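Local coordinates for reticulocyte binding protein (Streptococcus agalactiae COH1, PDB 3FAW) that probably hydrolyses alpha-1,6 linkages in pullulan and branched alpha-glucans, as a secreted, cell-wall-anchored pullulanase of group B Streptococcus, at residues Met433-Leu438 and Asp463-Glu468; Thr704-Lys709 and Asp747-Phe752; Leu292-Ala297 and Tyr358-Lys363; Tyr202-Ile207 and Ile236-Ala241. All coordinates share one frame; numbering follows the deposited sequence.

Interaction 1 (Met433-Leu438 and Asp463-Glu468); sequences MSRRVL and DAAAIE
R435 reaches across to the start of the next helix and ends on D463, its NH2 standing 2.9 Å from D463 OD2. The pair is a salt bridge, but as a hydrogen bond it is weak, with only 125° at the hydrogen. The guanidinium and carboxylate planes lie 24° apart, and OD2 meets the arginine obliquely. On the way the arginine lies against the first helical turn: NE is 3.8 Å from A466 CB, NH2 is 3.7 Å from A465 CB, and A466 N sits over one guanidinium face, toward its rim. With CG anti to the backbone N (chi1 -173°), the chain leaves its helix extended and bends near the end to lay this face down. Deeper in, two methyls meet at 4.0 Å, L438 CD1 and I467 CD1, the side chains crossing at about a right angle.

The next shell fixes the carboxylate. D463 is the N-cap of helix 464-477: its OD2 accepts from A466 N at 2.9 Å, approached from above the carboxylate plane. T429 holds both partners, its OG1 bonding D463 OD1 and its carbonyl O receiving R435 NE. Helices 432-449 and 464-477 flank strand 453-456 of the parallel TIM barrel in sequence, and the axes of their short segments pass 10.2 Å apart.

One oxygen, D463 OD2, thus serves both helix cap and salt bridge. The arginine's charge would probably favour the ionised carboxylate, as would the helix N-terminus, so the cap and the interhelical link are likely to reinforce each other.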
# COMPACT_ATOMS: atom_id res chain seq x y z
N MET A 433 1.65 15.33 15.44
CA MET A 433 2.60 14.27 15.78
C MET A 433 2.26 12.96 15.05
O MET A 433 3.13 12.12 14.84
CB MET A 433 2.68 14.05 17.29
CG MET A 433 3.01 15.31 18.09
SD MET A 433 4.53 16.14 17.60
CE MET A 433 3.93 17.30 16.38
N SER A 434 0.99 12.80 14.67
CA SER A 434 0.57 11.68 13.81
C SER A 434 1.07 11.90 12.38
O SER A 434 1.51 10.96 11.72
CB SER A 434 -0.95 11.54 13.81
OG SER A 434 -1.44 11.21 15.09
N ARG A 435 0.98 13.14 11.91
CA ARG A 435 1.57 13.51 10.62
C ARG A 435 3.09 13.30 10.64
O ARG A 435 3.65 12.82 9.66
CB ARG A 435 1.23 14.96 10.26
CG ARG A 435 1.68 15.34 8.85
CD ARG A 435 1.19 16.73 8.49
NE ARG A 435 -0.25 16.76 8.22
CZ ARG A 435 -0.93 17.85 7.89
NH1 ARG A 435 -0.32 19.03 7.78
NH2 ARG A 435 -2.24 17.77 7.66
N ARG A 436 3.74 13.65 11.75
CA ARG A 436 5.18 13.40 11.90
C ARG A 436 5.55 11.92 11.74
O ARG A 436 6.54 11.60 11.08
CB ARG A 436 5.69 13.89 13.26
CG ARG A 436 6.08 15.36 13.30
CD ARG A 436 7.05 15.64 14.44
NE ARG A 436 8.33 14.96 14.24
CZ ARG A 436 9.32 14.92 15.14
NH1 ARG A 436 9.20 15.52 16.31
NH2 ARG A 436 10.44 14.28 14.84
N VAL A 437 4.76 11.03 12.33
CA VAL A 437 5.01 9.59 12.24
C VAL A 437 5.05 9.13 10.78
O VAL A 437 5.96 8.40 10.38
CB VAL A 437 3.95 8.77 13.00
CG1 VAL A 437 4.07 7.29 12.66
CG2 VAL A 437 4.07 8.99 14.51
N LEU A 438 4.07 9.56 10.00
CA LEU A 438 3.99 9.23 8.57
C LEU A 438 5.17 9.82 7.80
O LEU A 438 5.89 9.11 7.10
CB LEU A 438 2.66 9.72 7.98
CG LEU A 438 2.37 9.41 6.51
CD1 LEU A 438 0.86 9.41 6.25
CD2 LEU A 438 3.07 10.40 5.57
N ASP A 463 -5.75 12.62 4.68
CA ASP A 463 -5.80 13.98 4.17
C ASP A 463 -4.73 14.16 3.10
O ASP A 463 -3.62 13.63 3.22
CB ASP A 463 -5.61 15.00 5.31
CG ASP A 463 -4.31 14.78 6.08
OD1 ASP A 463 -4.20 13.76 6.78
OD2 ASP A 463 -3.41 15.64 6.00
N ALA A 464 -5.07 14.92 2.07
CA ALA A 464 -4.15 15.21 0.97
C ALA A 464 -2.90 15.96 1.44
O ALA A 464 -1.81 15.75 0.89
CB ALA A 464 -4.87 16.00 -0.12
N ALA A 465 -3.05 16.82 2.45
CA ALA A 465 -1.94 17.61 2.98
C ALA A 465 -0.78 16.78 3.53
O ALA A 465 0.39 17.11 3.31
CB ALA A 465 -2.45 18.58 4.06
N ALA A 466 -1.10 15.70 4.25
CA ALA A 466 -0.07 14.81 4.81
C ALA A 466 0.70 14.06 3.72
O ALA A 466 1.92 13.91 3.80
CB ALA A 466 -0.70 13.83 5.80
N ILE A 467 -0.01 13.59 2.70
CA ILE A 467 0.61 12.85 1.60
C ILE A 467 1.41 13.79 0.70
O ILE A 467 2.48 13.43 0.20
CB ILE A 467 -0.43 12.06 0.77
CG1 ILE A 467 -1.30 11.18 1.67
CG2 ILE A 467 0.27 11.18 -0.27
CD1 ILE A 467 -0.52 10.18 2.54
N GLU A 468 0.88 15.00 0.48
CA GLU A 468 1.62 16.07 -0.21
C GLU A 468 2.97 16.32 0.46
O GLU A 468 4.00 16.35 -0.20
CB GLU A 468 0.83 17.38 -0.21
CG GLU A 468 -0.05 17.61 -1.44
CD GLU A 468 0.74 18.00 -2.69
OE1 GLU A 468 1.99 17.99 -2.66
OE2 GLU A 468 0.10 18.32 -3.71

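Interaction 2 (Thr704-Lys709 and Asp747-Phe752); sequences TDAFRK and DIYAVF
T704 opens an ST turn that packs against Y749 on the antiparallel sheet of the C-terminal domain. Its OG1 accepts from A706 N at 3.2 Å and 165°, which ties the start of the short 3-10 segment 705-707 to the threonine. The same OG1 is also hydrogen-bonded to D743 OD2, so the hydroxyl is anchored on the loop preceding strand 748-754. A chi1 of 173° swings the hydroxyl away from the backbone N and leaves the methyl to face the tyrosine: CG2 lies 4.1 Å from the centroid of the Y749 ring and 23° off its normal, a CH-pi contact displaced toward the rim. OG1 itself comes within 3.6 Å of Y749 CE2.

Two residues on, A706 CB touches Y749 CD2 at 4.0 Å, approaching the ring obliquely. The A706 carbonyl O is bound by T741 OG1, from the neighbouring strand 736-742, and by Q612 NE2, which fastens the turn to both the sheet and the body of the catalytic domain.

F707 closes the contact. Its side chain crosses that of Y749 at about a right angle, the two ring planes being inclined without forming a stack, and L700 of helix 685-703 touches both aromatics. Y749 and V751 are two apart on their strand, so both side chains leave it on the face turned to the 3-10 segment, and F707 spans them. Its CZ is 4.1 Å from Y749 CB, while V751 presents CG2 to the edge of the phenyl ring, near its plane, 4.0 Å from F707 CE1.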
# COMPACT_ATOMS: atom_id res chain seq x y z
N THR A 704 10.09 2.95 -26.78
CA THR A 704 9.53 4.14 -27.44
C THR A 704 8.58 4.92 -26.54
O THR A 704 7.72 4.34 -25.87
CB THR A 704 8.78 3.74 -28.74
OG1 THR A 704 8.11 4.88 -29.29
CG2 THR A 704 7.75 2.66 -28.46
N ASP A 705 8.72 6.25 -26.54
CA ASP A 705 7.84 7.13 -25.77
C ASP A 705 6.43 7.28 -26.38
O ASP A 705 5.60 8.03 -25.84
CB ASP A 705 8.49 8.50 -25.51
CG ASP A 705 8.75 9.30 -26.79
OD1 ASP A 705 7.92 9.27 -27.72
OD2 ASP A 705 9.80 9.98 -26.84
N ALA A 706 6.16 6.59 -27.49
CA ALA A 706 4.81 6.49 -28.03
C ALA A 706 3.81 5.96 -26.99
O ALA A 706 2.64 6.32 -27.03
CB ALA A 706 4.79 5.59 -29.26
N PHE A 707 4.27 5.10 -26.09
CA PHE A 707 3.42 4.51 -25.06
C PHE A 707 3.58 5.21 -23.70
O PHE A 707 2.98 4.79 -22.70
CB PHE A 707 3.73 3.02 -24.91
CG PHE A 707 3.56 2.22 -26.18
CD1 PHE A 707 2.31 2.10 -26.78
CD2 PHE A 707 4.65 1.59 -26.77
CE1 PHE A 707 2.15 1.36 -27.95
CE2 PHE A 707 4.49 0.85 -27.95
CZ PHE A 707 3.24 0.74 -28.53
N ARG A 708 4.38 6.28 -23.66
CA ARG A 708 4.79 6.93 -22.41
C ARG A 708 4.84 8.45 -22.56
O ARG A 708 5.85 9.07 -22.22
CB ARG A 708 6.17 6.43 -22.00
CG ARG A 708 6.26 4.96 -21.63
CD ARG A 708 7.54 4.36 -22.16
NE ARG A 708 8.69 5.20 -21.85
CZ ARG A 708 9.83 5.22 -22.54
NH1 ARG A 708 10.01 4.45 -23.61
NH2 ARG A 708 10.80 6.03 -22.16
N LYS A 709 3.76 9.04 -23.05
CA LYS A 709 3.69 10.49 -23.26
C LYS A 709 3.55 11.26 -21.95
O LYS A 709 3.06 10.73 -20.95
CB LYS A 709 2.55 10.85 -24.21
CG LYS A 709 2.80 10.40 -25.64
CD LYS A 709 1.54 10.49 -26.49
CE LYS A 709 1.78 9.87 -27.86
NZ LYS A 709 2.96 10.45 -28.54
N ASP A 747 8.50 7.81 -36.18
CA ASP A 747 7.86 6.49 -35.82
C ASP A 747 6.41 6.35 -35.35
O ASP A 747 6.00 6.94 -34.35
CB ASP A 747 8.79 5.66 -34.93
CG ASP A 747 10.17 5.45 -35.55
OD1 ASP A 747 10.43 6.01 -36.64
OD2 ASP A 747 10.99 4.73 -34.95
N ILE A 748 5.66 5.53 -36.09
CA ILE A 748 4.24 5.25 -35.83
C ILE A 748 4.04 3.80 -35.34
O ILE A 748 4.60 2.87 -35.92
CB ILE A 748 3.38 5.47 -37.11
CG1 ILE A 748 3.39 6.94 -37.52
CG2 ILE A 748 1.94 4.99 -36.89
CD1 ILE A 748 2.89 7.19 -38.94
N TYR A 749 3.22 3.63 -34.30
CA TYR A 749 2.87 2.31 -33.77
C TYR A 749 1.35 2.13 -33.71
O TYR A 749 0.66 2.97 -33.14
CB TYR A 749 3.46 2.12 -32.36
CG TYR A 749 4.97 2.05 -32.32
CD1 TYR A 749 5.63 0.83 -32.28
CD2 TYR A 749 5.73 3.22 -32.32
CE1 TYR A 749 7.03 0.77 -32.24
CE2 TYR A 749 7.12 3.17 -32.29
CZ TYR A 749 7.77 1.94 -32.25
OH TYR A 749 9.14 1.89 -32.21
N ALA A 750 0.85 1.04 -34.28
CA ALA A 750 -0.59 0.73 -34.25
C ALA A 750 -0.85 -0.59 -33.53
O ALA A 750 -0.25 -1.61 -33.88
CB ALA A 750 -1.15 0.67 -35.66
N VAL A 751 -1.75 -0.56 -32.55
CA VAL A 751 -2.10 -1.74 -31.74
C VAL A 751 -3.51 -2.21 -32.07
O VAL A 751 -4.46 -1.43 -32.03
CB VAL A 751 -2.04 -1.42 -30.22
CG1 VAL A 751 -2.26 -2.70 -29.40
CG2 VAL A 751 -0.72 -0.75 -29.85
N PHE A 752 -3.64 -3.50 -32.40
CA PHE A 752 -4.93 -4.12 -32.71
C PHE A 752 -5.21 -5.24 -31.71
O PHE A 752 -4.37 -6.12 -31.53
CB PHE A 752 -4.91 -4.72 -34.12
CG PHE A 752 -4.59 -3.72 -35.20
CD1 PHE A 752 -5.61 -3.10 -35.91
CD2 PHE A 752 -3.27 -3.43 -35.53
CE1 PHE A 752 -5.32 -2.19 -36.92
CE2 PHE A 752 -2.98 -2.52 -36.53
CZ PHE A 752 -4.00 -1.90 -37.23

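Interaction 3 (Leu292-Ala297 and Tyr358-Lys363); sequences LGTFAA and YSEKPK. With CA (calcium ion), chain B.
The N-terminal turn of helix 295-298, in the catalytic barrel domain, docks on the loop 358-363 through F295 and Y358, and the same loop runs on to a calcium site. F295 N donates to Y358 O at 3.0 Å and 166°, lying in the carbonyl plane. That carbonyl is also reached through a bridging water, which donates to Y358 O at 2.9 Å and accepts from A296 N at 3.1 Å. Two backbone N-H groups of the first turn are tied to one oxygen, one directly and one through the water. T294 is the N-cap, its OG1 accepting from A297 N at 3.2 Å while the hydroxyl is also hydrogen-bonded to Q291 O, and its CG2 rests on E360 CG, 4.0 Å away.

The rings add an aromatic contact. Y358 CB stands over the centre of the F295 ring, 3.7 Å from the centroid and 12° off the normal, a CH-pi contact. The tyrosine ring then turns its edge toward the phenyl face in an offset edge-to-face pair, planes at 67°. G293 O approaches Y358 CD1 at the edge of the tyrosine ring, 3.4 Å away, and the phenol OH bonds Y321 OH.

At the far end of the loop K363 O binds calcium at 2.3 Å, alongside four waters, Y202 OH and K165 O. The whole combines an N-capped helix start, held by a loop carbonyl, with an all-oxygen, seven-ligand calcium site.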
# COMPACT_ATOMS: atom_id res chain seq x y z
N LEU A 292 14.42 -19.82 2.56
CA LEU A 292 13.26 -19.47 1.76
C LEU A 292 12.45 -18.33 2.39
O LEU A 292 12.34 -18.24 3.61
CB LEU A 292 12.37 -20.69 1.53
CG LEU A 292 11.69 -21.36 2.73
CD1 LEU A 292 10.44 -20.61 3.14
CD2 LEU A 292 11.34 -22.80 2.40
N GLY A 293 11.92 -17.46 1.53
CA GLY A 293 11.03 -16.39 1.97
C GLY A 293 11.69 -15.24 2.71
O GLY A 293 11.04 -14.55 3.48
N THR A 294 12.99 -15.05 2.47
CA THR A 294 13.76 -13.98 3.11
C THR A 294 14.25 -12.97 2.08
O THR A 294 14.21 -13.23 0.88
CB THR A 294 14.99 -14.55 3.87
OG1 THR A 294 15.89 -15.17 2.94
CG2 THR A 294 14.57 -15.57 4.94
N PHE A 295 14.71 -11.81 2.57
CA PHE A 295 15.35 -10.80 1.72
C PHE A 295 16.53 -11.38 0.95
O PHE A 295 16.72 -11.08 -0.23
CB PHE A 295 15.86 -9.60 2.55
CG PHE A 295 14.77 -8.83 3.27
CD1 PHE A 295 13.67 -8.35 2.57
CD2 PHE A 295 14.87 -8.56 4.63
CE1 PHE A 295 12.67 -7.63 3.23
CE2 PHE A 295 13.88 -7.84 5.28
CZ PHE A 295 12.78 -7.37 4.58
N ALA A 296 17.32 -12.21 1.64
CA ALA A 296 18.53 -12.82 1.07
C ALA A 296 18.22 -13.82 -0.05
O ALA A 296 18.99 -13.93 -1.00
CB ALA A 296 19.33 -13.50 2.17
N ALA A 297 17.10 -14.54 0.06
CA ALA A 297 16.66 -15.46 -0.99
C ALA A 297 16.11 -14.69 -2.20
O ALA A 297 16.39 -15.03 -3.35
CB ALA A 297 15.60 -16.43 -0.45
N TYR A 358 11.21 -11.75 7.43
CA TYR A 358 12.02 -11.88 6.21
C TYR A 358 13.52 -11.86 6.49
O TYR A 358 14.33 -11.75 5.56
CB TYR A 358 11.61 -10.79 5.22
CG TYR A 358 10.12 -10.71 5.05
CD1 TYR A 358 9.37 -11.86 4.78
CD2 TYR A 358 9.43 -9.50 5.19
CE1 TYR A 358 8.00 -11.81 4.64
CE2 TYR A 358 8.06 -9.44 5.04
CZ TYR A 358 7.35 -10.60 4.77
OH TYR A 358 5.99 -10.56 4.63
N SER A 359 13.87 -12.00 7.76
CA SER A 359 15.26 -12.04 8.19
C SER A 359 15.69 -13.47 8.47
O SER A 359 14.93 -14.27 9.02
CB SER A 359 15.44 -11.19 9.46
OG SER A 359 16.73 -11.35 10.02
N GLU A 360 16.93 -13.79 8.10
CA GLU A 360 17.51 -15.09 8.43
C GLU A 360 17.83 -15.20 9.93
O GLU A 360 17.86 -16.30 10.48
CB GLU A 360 18.75 -15.35 7.58
CG GLU A 360 18.41 -15.60 6.12
CD GLU A 360 19.60 -16.11 5.33
OE1 GLU A 360 20.62 -15.39 5.29
OE2 GLU A 360 19.50 -17.21 4.74
N LYS A 361 18.05 -14.06 10.58
CA LYS A 361 18.41 -14.01 12.00
C LYS A 361 17.52 -13.04 12.77
O LYS A 361 17.98 -11.99 13.21
CB LYS A 361 19.88 -13.62 12.14
CG LYS A 361 20.84 -14.58 11.47
CD LYS A 361 22.29 -14.27 11.82
CE LYS A 361 22.68 -14.85 13.18
NZ LYS A 361 24.12 -14.63 13.48
N PRO A 362 16.23 -13.39 12.96
CA PRO A 362 15.27 -12.48 13.63
C PRO A 362 15.64 -12.09 15.07
O PRO A 362 15.22 -11.03 15.54
CB PRO A 362 13.95 -13.27 13.59
CG PRO A 362 14.34 -14.69 13.35
CD PRO A 362 15.59 -14.66 12.55
N LYS A 363 16.42 -12.92 15.75
CA LYS A 363 16.86 -12.64 17.12
C LYS A 363 17.99 -11.59 17.19
O LYS A 363 18.30 -11.10 18.27
CB LYS A 363 17.27 -13.94 17.83
CG LYS A 363 16.08 -14.83 18.15
CD LYS A 363 16.44 -16.31 18.24
CE LYS A 363 17.26 -16.62 19.46
NZ LYS A 363 17.48 -18.09 19.63
CA CA B . 18.86 -10.93 20.45
O HOH W 1 17.14 -12.02 4.76
O HOH W 2 19.62 -13.24 20.73
O HOH W 3 16.95 -12.03 21.39
O HOH W 4 21.24 -10.86 19.82
O HOH W 5 19.77 -8.59 20.47

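Interaction 4 (Tyr202-Ile207 and Ile236-Ala241); sequences YYLYEI and IKTAKA. With CA (calcium ion), chain B.
An antiparallel, hydrogen-bonded pair, Y203 with A241, joins strand 202-209 of the carbohydrate-binding module's sheet to the end of loop 236-241. Y203 N donates to A241 O at 2.9 Å and 152°, and the return bond, from A241 N to Y203 O, is weak at 3.1 Å. A241 O also lies at the edge of the Y202 ring, in its plane, and 3.0 Å from Y202 CA in a CA-H...O contact.

A chi1 of 67° folds the Y203 ring back over A241, whose CB is 3.5 Å from the centroid and 22° off the normal. Y203 OH bonds D218. L204 fills the bend of the loop: CD1 meets I236 CG1 at 4.0 Å, and CD2 lies 3.6 Å from A239 O, which accepts from T238 OG1. Y202 OH binds calcium at 2.6 Å.

Backbone bonds of Y202, L204 and E206 run to strand 157-164 on one edge of strand 202-209. Its other edge is shared, first by 241-242 at Y203 and then, from Y205 onward, by strand 212-216.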
# COMPACT_ATOMS: atom_id res chain seq x y z
N TYR A 202 16.91 -4.64 24.32
CA TYR A 202 15.53 -4.29 24.01
C TYR A 202 14.91 -3.43 25.11
O TYR A 202 15.36 -3.45 26.25
CB TYR A 202 14.70 -5.56 23.80
CG TYR A 202 15.30 -6.54 22.82
CD1 TYR A 202 15.82 -7.76 23.25
CD2 TYR A 202 15.36 -6.24 21.47
CE1 TYR A 202 16.37 -8.67 22.34
CE2 TYR A 202 15.92 -7.13 20.55
CZ TYR A 202 16.41 -8.34 20.99
OH TYR A 202 16.95 -9.23 20.08
N TYR A 203 13.88 -2.66 24.75
CA TYR A 203 13.24 -1.76 25.71
C TYR A 203 11.74 -1.55 25.48
O TYR A 203 11.25 -1.59 24.34
CB TYR A 203 13.97 -0.40 25.74
CG TYR A 203 13.86 0.42 24.47
CD1 TYR A 203 12.96 1.48 24.37
CD2 TYR A 203 14.66 0.14 23.37
CE1 TYR A 203 12.86 2.23 23.21
CE2 TYR A 203 14.57 0.88 22.20
CZ TYR A 203 13.67 1.93 22.13
OH TYR A 203 13.58 2.67 20.97
N LEU A 204 11.02 -1.34 26.58
CA LEU A 204 9.65 -0.86 26.56
C LEU A 204 9.58 0.39 27.44
O LEU A 204 10.49 0.63 28.24
CB LEU A 204 8.68 -1.92 27.08
CG LEU A 204 8.43 -3.15 26.20
CD1 LEU A 204 7.59 -4.18 26.95
CD2 LEU A 204 7.77 -2.78 24.88
N TYR A 205 8.52 1.17 27.29
CA TYR A 205 8.25 2.31 28.17
C TYR A 205 7.01 2.03 29.01
O TYR A 205 5.97 1.66 28.47
CB TYR A 205 8.03 3.59 27.37
CG TYR A 205 9.28 4.17 26.76
CD1 TYR A 205 10.31 4.66 27.57
CD2 TYR A 205 9.44 4.26 25.38
CE1 TYR A 205 11.46 5.20 27.02
CE2 TYR A 205 10.59 4.81 24.82
CZ TYR A 205 11.59 5.27 25.65
OH TYR A 205 12.74 5.81 25.10
N GLU A 206 7.12 2.21 30.32
CA GLU A 206 5.96 2.13 31.21
C GLU A 206 5.46 3.53 31.54
O GLU A 206 6.16 4.32 32.18
CB GLU A 206 6.29 1.37 32.50
CG GLU A 206 5.05 1.02 33.32
CD GLU A 206 5.37 0.15 34.52
OE1 GLU A 206 6.18 0.58 35.37
OE2 GLU A 206 4.81 -0.96 34.62
N ILE A 207 4.24 3.83 31.11
CA ILE A 207 3.64 5.15 31.28
C ILE A 207 2.61 5.09 32.39
O ILE A 207 1.76 4.20 32.41
CB ILE A 207 2.97 5.65 29.98
CG1 ILE A 207 4.00 5.71 28.85
CG2 ILE A 207 2.34 7.03 30.19
CD1 ILE A 207 3.45 6.25 27.54
N ILE A 236 2.37 -7.34 28.83
CA ILE A 236 3.15 -7.01 27.63
C ILE A 236 2.39 -7.51 26.40
O ILE A 236 2.22 -8.71 26.22
CB ILE A 236 4.56 -7.63 27.70
CG1 ILE A 236 5.39 -6.93 28.79
CG2 ILE A 236 5.26 -7.53 26.36
CD1 ILE A 236 6.64 -7.69 29.21
N LYS A 237 1.93 -6.57 25.58
CA LYS A 237 1.06 -6.88 24.43
C LYS A 237 1.57 -6.28 23.12
O LYS A 237 0.80 -6.09 22.17
CB LYS A 237 -0.38 -6.44 24.72
CG LYS A 237 -0.53 -5.11 25.45
CD LYS A 237 -2.02 -4.78 25.63
CE LYS A 237 -2.26 -3.76 26.74
NZ LYS A 237 -1.78 -2.40 26.40
N THR A 238 2.87 -6.01 23.08
CA THR A 238 3.53 -5.52 21.88
C THR A 238 4.90 -6.16 21.77
O THR A 238 5.40 -6.76 22.73
CB THR A 238 3.73 -3.98 21.92
OG1 THR A 238 4.68 -3.63 22.94
CG2 THR A 238 2.42 -3.26 22.17
N ALA A 239 5.51 -6.03 20.60
CA ALA A 239 6.92 -6.36 20.43
C ALA A 239 7.73 -5.37 21.26
O ALA A 239 7.22 -4.33 21.69
CB ALA A 239 7.31 -6.30 18.96
N LYS A 240 9.00 -5.70 21.49
CA LYS A 240 9.89 -4.82 22.23
C LYS A 240 10.82 -4.10 21.25
O LYS A 240 11.30 -4.70 20.29
CB LYS A 240 10.71 -5.62 23.25
CG LYS A 240 9.87 -6.38 24.27
CD LYS A 240 10.75 -7.13 25.26
CE LYS A 240 9.93 -8.02 26.19
NZ LYS A 240 9.42 -9.25 25.50
N ALA A 241 11.05 -2.81 21.49
CA ALA A 241 11.98 -2.05 20.65
C ALA A 241 13.42 -2.52 20.87
O ALA A 241 13.72 -3.17 21.87
CB ALA A 241 11.86 -0.56 20.94
CA CA B . 18.86 -10.93 20.45
O HOH W 2 19.62 -13.24 20.73
O HOH W 3 16.95 -12.03 21.39
O HOH W 4 21.24 -10.86 19.82
O HOH W 5 19.77 -8.59 20.47

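Along the chain the contacts close in the order interaction 4, 3, 1, 2, one after another without overlap. Interaction 4 belongs to the carbohydrate-binding module, interactions 3 and 1 to the eight-stranded barrel domain, and interaction 2 to the junction of the catalytic and C-terminal domains. Centres of interactions 2 and 4 are about 56 Å apart, on opposite sides of the chain's centre. Interactions 3 and 4, about 24 Å apart between centres, meet where K363 and Y202 share one calcium and its four waters, so the ion bridges the module and the barrel domain. That calcium and the packing of interaction 2 join neighbouring domains, whereas interaction 1, about 25 Å from interaction 4 between centres, packs two helices within the barrel domain.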